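Polyphosphate kinase (Porphyromonas gingivalis, PDB 2O8R) probably catalyses the reversible, magnesium-dependent transfer of the terminal phosphate of ATP onto a growing inorganic polyphosphate chain. Local coordinates at residues Ile39-Ile44 with Thr470-Ser475; Pro324-His329 with Tyr354-Arg359; Ser385-Leu390 with Glu420-Ser425. The protein carries 3 engineered substitutions. All blocks are in the same frame, centred on the assembly; numbering follows the deposited sequence.

From the N terminus, the chain forms helix 35-63, which supplies residues 39-44, but contact 1 closes only when residues 470-475 arrive 426 positions later. Contact 1 ties the N-terminal helical domain to the first phospholipase D-like domain, and the other two contacts are nested inside the loop it closes. Contact 2 closes first, setting residues 324-329 beside the start of helix 355-365. Contact 3 follows in series and pairs neighbouring helices 385-395 and 416-425. Contacts 2 and 3 touch directly, with Val-358 CG2 lying 3.7 Å from Ser-385 CB. Contacts 1 and 2 meet where Tyr-474 O is 3.3 Å from Tyr-354 OH. All three contacts touch the second subunit.

Contact 1 of 3, residues Ile39-Ile44 with Thr470-Ser475; sequences IKFLSI and TARIYS. With SO4 (sulfate ion), chain G.
Phe-41 and Ile-44 of helix 35-63 meet Arg-472, which leads into strand 474-481, so this is a seam between the N-terminal helical domain and the first phospholipase D-like domain. The packed part is small, 120 Å² in all, and rests on one arginine. With CG anti to the backbone N (chi1 -177°) and further bends at chi2 and chi3, the Arg-472 chain carries its guanidinium across to the helix. Phe-41 CZ sits 3.8 Å above one face of that group, displaced toward its rim. The two planes are 64° apart, which rules out a parallel stack. Ile-44 CD1 lies over the centre of the Phe-41 ring and also touches the arginine. Arg-472 NH1 is hydrogen-bonded to Asp-592 O, which helps fix the head group. The other side is looser: Ala-471, though largely exposed, touches Arg-417 of the second subunit, and a sulfate, probably from the crystallisation liquor, occupies the 470-472 turn without bridging to the helix by any assigned bond. Asn-48, a predicted ATP-binding residue, adjoins Ile-44, while Tyr-474 and Arg-570, predicted likewise, lie nearby. Arg-472 N donates to sulfate O4 at 2.7 Å and 162°, while Arg-472 NE lies 3.5 Å from Ile-44 CD1.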
# COMPACT_ATOMS: atom_id res chain seq x y z
N ILE A 39 -9.91 -22.60 6.89
CA ILE A 39 -9.16 -22.17 5.71
C ILE A 39 -8.10 -21.11 6.04
O ILE A 39 -6.94 -21.20 5.58
CB ILE A 39 -10.10 -21.66 4.61
CG1 ILE A 39 -10.95 -22.82 4.06
CG2 ILE A 39 -9.31 -20.94 3.50
CD1 ILE A 39 -11.59 -22.55 2.72
N LYS A 40 -8.50 -20.11 6.84
CA LYS A 40 -7.59 -19.10 7.39
C LYS A 40 -6.41 -19.74 8.10
O LYS A 40 -5.27 -19.33 7.90
CB LYS A 40 -8.31 -18.16 8.36
CG LYS A 40 -8.51 -16.74 7.86
CD LYS A 40 -9.29 -16.67 6.55
CE LYS A 40 -8.93 -15.41 5.80
NZ LYS A 40 -9.50 -15.43 4.43
N PHE A 41 -6.67 -20.77 8.91
CA PHE A 41 -5.59 -21.40 9.66
C PHE A 41 -4.65 -22.25 8.81
O PHE A 41 -3.46 -22.37 9.12
CB PHE A 41 -6.15 -22.17 10.87
CG PHE A 41 -6.27 -21.31 12.07
CD1 PHE A 41 -7.36 -20.48 12.23
CD2 PHE A 41 -5.25 -21.25 13.01
CE1 PHE A 41 -7.47 -19.64 13.32
CE2 PHE A 41 -5.35 -20.42 14.09
CZ PHE A 41 -6.46 -19.60 14.24
N LEU A 42 -5.17 -22.81 7.73
CA LEU A 42 -4.34 -23.50 6.75
C LEU A 42 -3.35 -22.47 6.19
O LEU A 42 -2.14 -22.69 6.20
CB LEU A 42 -5.23 -24.07 5.65
CG LEU A 42 -5.19 -25.54 5.21
CD1 LEU A 42 -4.93 -26.48 6.38
CD2 LEU A 42 -6.47 -25.94 4.43
N SER A 43 -3.88 -21.34 5.74
CA SER A 43 -3.05 -20.26 5.21
C SER A 43 -1.97 -19.81 6.20
O SER A 43 -0.79 -19.70 5.84
CB SER A 43 -3.95 -19.09 4.78
OG SER A 43 -3.38 -17.84 5.10
N ILE A 44 -2.38 -19.57 7.44
CA ILE A 44 -1.48 -19.16 8.53
C ILE A 44 -0.35 -20.17 8.70
O ILE A 44 0.82 -19.79 8.73
CB ILE A 44 -2.22 -18.98 9.87
CG1 ILE A 44 -3.13 -17.76 9.82
CG2 ILE A 44 -1.21 -18.86 11.02
CD1 ILE A 44 -4.10 -17.64 11.01
N THR A 470 -2.85 -5.50 11.23
CA THR A 470 -2.69 -6.88 10.83
C THR A 470 -4.07 -7.50 10.54
O THR A 470 -5.08 -7.04 11.06
CB THR A 470 -1.88 -7.67 11.90
OG1 THR A 470 -2.21 -9.06 11.84
CG2 THR A 470 -2.18 -7.15 13.31
N ALA A 471 -4.12 -8.51 9.68
CA ALA A 471 -5.39 -9.15 9.33
C ALA A 471 -5.84 -10.10 10.43
O ALA A 471 -7.03 -10.22 10.71
CB ALA A 471 -5.30 -9.86 8.00
N ARG A 472 -4.87 -10.79 11.03
CA ARG A 472 -5.09 -11.55 12.25
C ARG A 472 -5.34 -10.59 13.39
O ARG A 472 -4.65 -9.57 13.53
CB ARG A 472 -3.86 -12.40 12.57
CG ARG A 472 -4.00 -13.29 13.79
CD ARG A 472 -4.61 -14.64 13.45
NE ARG A 472 -3.76 -15.71 13.95
CZ ARG A 472 -4.00 -16.40 15.06
NH1 ARG A 472 -5.08 -16.16 15.78
NH2 ARG A 472 -3.17 -17.36 15.44
N ILE A 473 -6.32 -10.91 14.22
CA ILE A 473 -6.63 -10.10 15.36
C ILE A 473 -5.77 -10.53 16.55
O ILE A 473 -5.67 -11.71 16.85
CB ILE A 473 -8.12 -10.16 15.67
CG1 ILE A 473 -8.89 -9.77 14.41
CG2 ILE A 473 -8.47 -9.24 16.84
CD1 ILE A 473 -10.37 -10.09 14.46
N TYR A 474 -5.13 -9.55 17.19
CA TYR A 474 -4.27 -9.78 18.36
C TYR A 474 -5.00 -9.52 19.66
O TYR A 474 -5.62 -8.48 19.82
CB TYR A 474 -3.04 -8.85 18.32
CG TYR A 474 -1.89 -9.39 17.50
CD1 TYR A 474 -2.10 -9.93 16.24
CD2 TYR A 474 -0.59 -9.36 17.99
CE1 TYR A 474 -1.08 -10.42 15.49
CE2 TYR A 474 0.46 -9.87 17.24
CZ TYR A 474 0.20 -10.40 15.99
OH TYR A 474 1.21 -10.90 15.20
N SER A 475 -4.94 -10.47 20.58
CA SER A 475 -5.35 -10.21 21.94
C SER A 475 -4.15 -9.58 22.67
O SER A 475 -3.03 -10.12 22.63
CB SER A 475 -5.83 -11.51 22.60
OG SER A 475 -5.95 -11.39 24.01
S SO4 G . -1.56 -10.30 8.92
O1 SO4 G . -2.06 -9.02 8.42
O2 SO4 G . -1.05 -11.07 7.79
O3 SO4 G . -0.50 -10.08 9.89
O4 SO4 G . -2.64 -11.04 9.56

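Contact 2 of 3, residues Pro324-His329 with Tyr354-Arg359. With SO4 (sulfate ion), chain I.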
# COMPACT_ATOMS: atom_id res chain seq x y z
N PRO A 324 -16.82 -4.55 19.73
CA PRO A 324 -15.90 -4.17 20.79
C PRO A 324 -16.51 -3.24 21.82
O PRO A 324 -17.06 -2.19 21.47
CB PRO A 324 -14.76 -3.49 20.05
CG PRO A 324 -14.86 -3.98 18.64
CD PRO A 324 -16.33 -4.13 18.40
N LEU A 325 -16.39 -3.65 23.08
CA LEU A 325 -16.87 -2.93 24.24
C LEU A 325 -16.19 -1.60 24.49
O LEU A 325 -15.07 -1.37 24.07
CB LEU A 325 -16.63 -3.79 25.49
CG LEU A 325 -17.21 -5.19 25.43
CD1 LEU A 325 -16.65 -6.05 26.55
CD2 LEU A 325 -18.73 -5.14 25.47
N LEU A 326 -16.89 -0.74 25.22
CA LEU A 326 -16.28 0.47 25.74
C LEU A 326 -16.25 0.36 27.25
O LEU A 326 -16.89 -0.52 27.84
CB LEU A 326 -17.09 1.70 25.34
CG LEU A 326 -17.49 1.78 23.87
CD1 LEU A 326 -18.33 3.02 23.61
CD2 LEU A 326 -16.24 1.80 22.99
N SER A 327 -15.49 1.25 27.87
CA SER A 327 -15.56 1.45 29.30
C SER A 327 -16.57 2.57 29.55
O SER A 327 -16.33 3.72 29.16
CB SER A 327 -14.18 1.82 29.83
OG SER A 327 -14.25 2.50 31.07
N LYS A 328 -17.71 2.24 30.19
CA LYS A 328 -18.75 3.22 30.53
C LYS A 328 -18.17 4.31 31.43
O LYS A 328 -18.41 5.50 31.21
CB LYS A 328 -19.96 2.58 31.23
CG LYS A 328 -20.46 1.24 30.67
CD LYS A 328 -20.99 1.34 29.24
CE LYS A 328 -22.51 1.28 29.18
NZ LYS A 328 -23.02 -0.11 29.04
N HIS A 329 -17.40 3.88 32.42
CA HIS A 329 -16.76 4.76 33.39
C HIS A 329 -15.93 5.83 32.71
O HIS A 329 -16.17 7.03 32.89
CB HIS A 329 -15.86 3.94 34.30
CG HIS A 329 -15.95 4.33 35.73
ND1 HIS A 329 -16.76 3.67 36.63
CD2 HIS A 329 -15.33 5.32 36.42
CE1 HIS A 329 -16.63 4.24 37.82
NE2 HIS A 329 -15.77 5.24 37.72
N TYR A 354 -9.72 -0.32 20.13
CA TYR A 354 -8.37 0.18 20.07
C TYR A 354 -8.37 1.70 20.23
O TYR A 354 -7.31 2.32 20.43
CB TYR A 354 -7.76 -0.20 18.73
CG TYR A 354 -7.26 -1.63 18.66
CD1 TYR A 354 -8.11 -2.68 18.36
CD2 TYR A 354 -5.91 -1.91 18.87
CE1 TYR A 354 -7.65 -3.99 18.29
CE2 TYR A 354 -5.44 -3.22 18.79
CZ TYR A 354 -6.30 -4.25 18.50
OH TYR A 354 -5.82 -5.55 18.42
N ASP A 355 -9.56 2.29 20.19
CA ASP A 355 -9.71 3.74 20.02
C ASP A 355 -9.21 4.63 21.14
O ASP A 355 -8.97 5.82 20.93
CB ASP A 355 -11.17 4.05 19.72
CG ASP A 355 -11.63 3.44 18.44
OD1 ASP A 355 -10.77 3.05 17.62
OD2 ASP A 355 -12.86 3.35 18.23
N TYR A 356 -9.02 4.08 22.33
CA TYR A 356 -8.66 4.92 23.46
C TYR A 356 -7.28 5.54 23.36
O TYR A 356 -7.09 6.67 23.79
CB TYR A 356 -8.83 4.17 24.78
CG TYR A 356 -10.28 3.98 25.17
CD1 TYR A 356 -10.82 2.70 25.30
CD2 TYR A 356 -11.12 5.08 25.39
CE1 TYR A 356 -12.16 2.53 25.65
CE2 TYR A 356 -12.46 4.91 25.74
CZ TYR A 356 -12.97 3.63 25.87
OH TYR A 356 -14.29 3.44 26.22
N VAL A 357 -6.33 4.82 22.78
CA VAL A 357 -4.98 5.36 22.63
C VAL A 357 -4.98 6.63 21.77
O VAL A 357 -4.46 7.68 22.20
CB VAL A 357 -4.00 4.29 22.07
CG1 VAL A 357 -2.64 4.90 21.73
CG2 VAL A 357 -3.86 3.14 23.07
N VAL A 358 -5.58 6.56 20.59
CA VAL A 358 -5.58 7.70 19.67
C VAL A 358 -6.49 8.86 20.12
O VAL A 358 -6.11 10.02 20.03
CB VAL A 358 -5.88 7.26 18.22
CG1 VAL A 358 -7.25 6.61 18.14
CG2 VAL A 358 -5.79 8.44 17.26
N ARG A 359 -7.68 8.53 20.63
CA ARG A 359 -8.58 9.48 21.30
C ARG A 359 -7.85 10.29 22.38
O ARG A 359 -7.97 11.52 22.45
CB ARG A 359 -9.69 8.71 21.98
CG ARG A 359 -11.06 9.18 21.64
CD ARG A 359 -11.79 8.06 20.96
NE ARG A 359 -12.74 7.32 21.81
CZ ARG A 359 -13.38 7.79 22.88
NH1 ARG A 359 -14.22 6.99 23.53
NH2 ARG A 359 -13.22 9.03 23.31
S SO4 I . -15.16 5.11 19.78
O1 SO4 I . -16.38 5.78 20.24
O2 SO4 I . -15.27 3.67 19.99
O3 SO4 I . -14.96 5.36 18.36
O4 SO4 I . -14.03 5.63 20.54
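Leu-326 and Tyr-356 have the nearest CA atoms of the two segments, 9.1 Å apart, where the extended run into helix 328-331 passes the first turn of helix 355-365. Tyr-356 has CG anti to its carbonyl carbon (chi1 -73°), and the ring projects toward the run and places its hydroxyl beside the backbone there. Ser-327 N donates to Tyr-356 OH at 3.0 Å and 154°, approaching at the ring edge, near the ring plane. Leu-326 CB is 3.4 Å from the same oxygen, and the leucine crosses the tyrosine at about a right angle. The hydroxyl has a second hydrogen-bond partner in Glu-331 OE2, which also forms a salt bridge to Arg-359 NH1. One face of the Arg-359 guanidinium has Tyr-356 CD2 4.0 Å above it, toward the rim. A sulfate lies by Arg-359 NE, although the separation is too short to be trusted at 2.7 Å resolution. Tyr-356 and Glu-331 thus tie the run entering helix 328-331 to helix 355-365, in the phospholipase D-like part of the chain. Ser-327 serves twice: its N holds the tyrosine, and its OG, bonded to Leu-330 N, forms the N-cap that starts helix 328-331.

Contact 3 of 3, residues Ser385-Leu390 with Glu420-Ser425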
# COMPACT_ATOMS: atom_id res chain seq x y z
N SER A 385 -3.70 6.98 12.20
CA SER A 385 -4.38 7.83 13.18
C SER A 385 -3.47 8.35 14.27
O SER A 385 -3.46 9.55 14.58
CB SER A 385 -5.46 7.01 13.85
OG SER A 385 -6.38 6.55 12.89
N ILE A 386 -2.71 7.44 14.85
CA ILE A 386 -1.72 7.80 15.83
C ILE A 386 -0.71 8.81 15.29
O ILE A 386 -0.55 9.88 15.89
CB ILE A 386 -1.08 6.54 16.44
CG1 ILE A 386 -2.09 5.93 17.42
CG2 ILE A 386 0.21 6.87 17.17
CD1 ILE A 386 -1.65 4.65 18.05
N ILE A 387 -0.10 8.52 14.13
CA ILE A 387 0.80 9.49 13.48
C ILE A 387 0.09 10.84 13.30
O ILE A 387 0.64 11.90 13.60
CB ILE A 387 1.32 9.03 12.10
CG1 ILE A 387 2.07 7.68 12.16
CG2 ILE A 387 2.21 10.11 11.49
CD1 ILE A 387 3.18 7.60 13.17
N SER A 388 -1.16 10.79 12.85
CA SER A 388 -1.92 11.99 12.62
C SER A 388 -2.15 12.78 13.90
O SER A 388 -1.93 14.00 13.93
CB SER A 388 -3.24 11.63 11.96
OG SER A 388 -3.06 11.49 10.56
N ALA A 389 -2.57 12.09 14.96
CA ALA A 389 -2.77 12.75 16.25
C ALA A 389 -1.46 13.36 16.72
O ALA A 389 -1.44 14.48 17.23
CB ALA A 389 -3.32 11.79 17.29
N LEU A 390 -0.36 12.64 16.52
CA LEU A 390 0.96 13.12 16.91
C LEU A 390 1.39 14.33 16.09
O LEU A 390 1.95 15.28 16.63
CB LEU A 390 2.01 12.02 16.78
CG LEU A 390 1.90 10.86 17.77
CD1 LEU A 390 2.83 9.77 17.32
CD2 LEU A 390 2.23 11.27 19.21
N GLU A 420 9.93 12.51 6.90
CA GLU A 420 10.26 13.89 6.66
C GLU A 420 9.02 14.74 6.90
O GLU A 420 9.11 15.85 7.43
CB GLU A 420 10.88 14.10 5.26
CG GLU A 420 9.90 14.20 4.09
CD GLU A 420 10.58 14.23 2.73
OE1 GLU A 420 10.10 14.97 1.84
OE2 GLU A 420 11.60 13.52 2.55
N ARG A 421 7.85 14.20 6.57
CA ARG A 421 6.62 14.91 6.81
C ARG A 421 6.42 15.11 8.30
O ARG A 421 5.98 16.18 8.74
CB ARG A 421 5.43 14.17 6.21
CG ARG A 421 4.11 14.88 6.44
CD ARG A 421 2.96 14.19 5.74
NE ARG A 421 2.27 13.26 6.62
CZ ARG A 421 2.16 11.95 6.40
NH1 ARG A 421 1.51 11.21 7.27
NH2 ARG A 421 2.67 11.40 5.31
N MSE A 422 6.75 14.07 9.06
CA MSE A 422 6.60 14.11 10.52
C MSE A 422 7.58 15.08 11.17
O MSE A 422 7.19 15.85 12.05
CB MSE A 422 6.77 12.73 11.11
CG MSE A 422 5.63 11.78 10.80
SE MSE A 422 6.15 9.94 11.15
CE MSE A 422 6.17 10.00 13.11
N ARG A 423 8.84 15.03 10.73
CA ARG A 423 9.88 15.94 11.23
C ARG A 423 9.50 17.39 10.94
O ARG A 423 9.65 18.27 11.79
CB ARG A 423 11.24 15.61 10.62
CG ARG A 423 11.87 14.32 11.18
CD ARG A 423 13.20 14.00 10.48
NE ARG A 423 13.57 12.59 10.60
CZ ARG A 423 14.26 12.07 11.62
NH1 ARG A 423 14.55 10.77 11.63
NH2 ARG A 423 14.65 12.83 12.64
N ARG A 424 8.98 17.60 9.73
CA ARG A 424 8.47 18.89 9.29
C ARG A 424 7.34 19.32 10.18
O ARG A 424 7.23 20.49 10.52
CB ARG A 424 8.03 18.79 7.82
CG ARG A 424 7.09 19.87 7.28
CD ARG A 424 7.12 19.93 5.74
NE ARG A 424 6.95 18.63 5.09
CZ ARG A 424 7.95 17.86 4.63
NH1 ARG A 424 9.21 18.26 4.76
NH2 ARG A 424 7.69 16.69 4.05
N SER A 425 6.50 18.38 10.59
CA SER A 425 5.40 18.70 11.49
C SER A 425 5.93 19.08 12.86
O SER A 425 5.20 19.66 13.67
CB SER A 425 4.42 17.53 11.61
OG SER A 425 3.96 17.13 10.33
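Ile-387 and Met-422, the latter incorporated as selenomethionine, carry the contact between helices 385-395 and 416-425; their CA atoms are the nearest pair, 8.0 Å apart. Both branches of Ile-387 are used. CG2 extends opposite the backbone N and meets the middle of the partner, 3.9 Å from Met-422 CG and 4.0 Å from its SE. The other branch folds back twice, at chi1 (-57°) and chi2 (-53°), which brings CD1 within 3.8 Å of Met-422 CE. Met-422 runs nearly straight through chi2 and turns only at chi3 (72°), swinging its terminal methyl toward that CD1. The side chains cross at about a right angle; because both branches of the isoleucine reach over, it touches the methionine from CG to CE. Both residues are buried, and the interaction is wholly apolar.

Arg-421 adds a looser contact, extended through chi2, with NH1 4.4 Å from Ile-387 CG2. Its polar end is held by residues flanking the first helix segment: NE forms a salt bridge with Glu-391 and NH1 a hydrogen bond with Asn-383. Ser-425 OG turns back to Arg-421 O at 2.7 Å, while Ser-425 N reaches that oxygen from the opposite face of its plane. Strands 370-377, 399-404 and 428-431 pair in parallel and alternate with these helices, so the packing is that of two successive beta-alpha-beta crossovers in the phospholipase D-like fold.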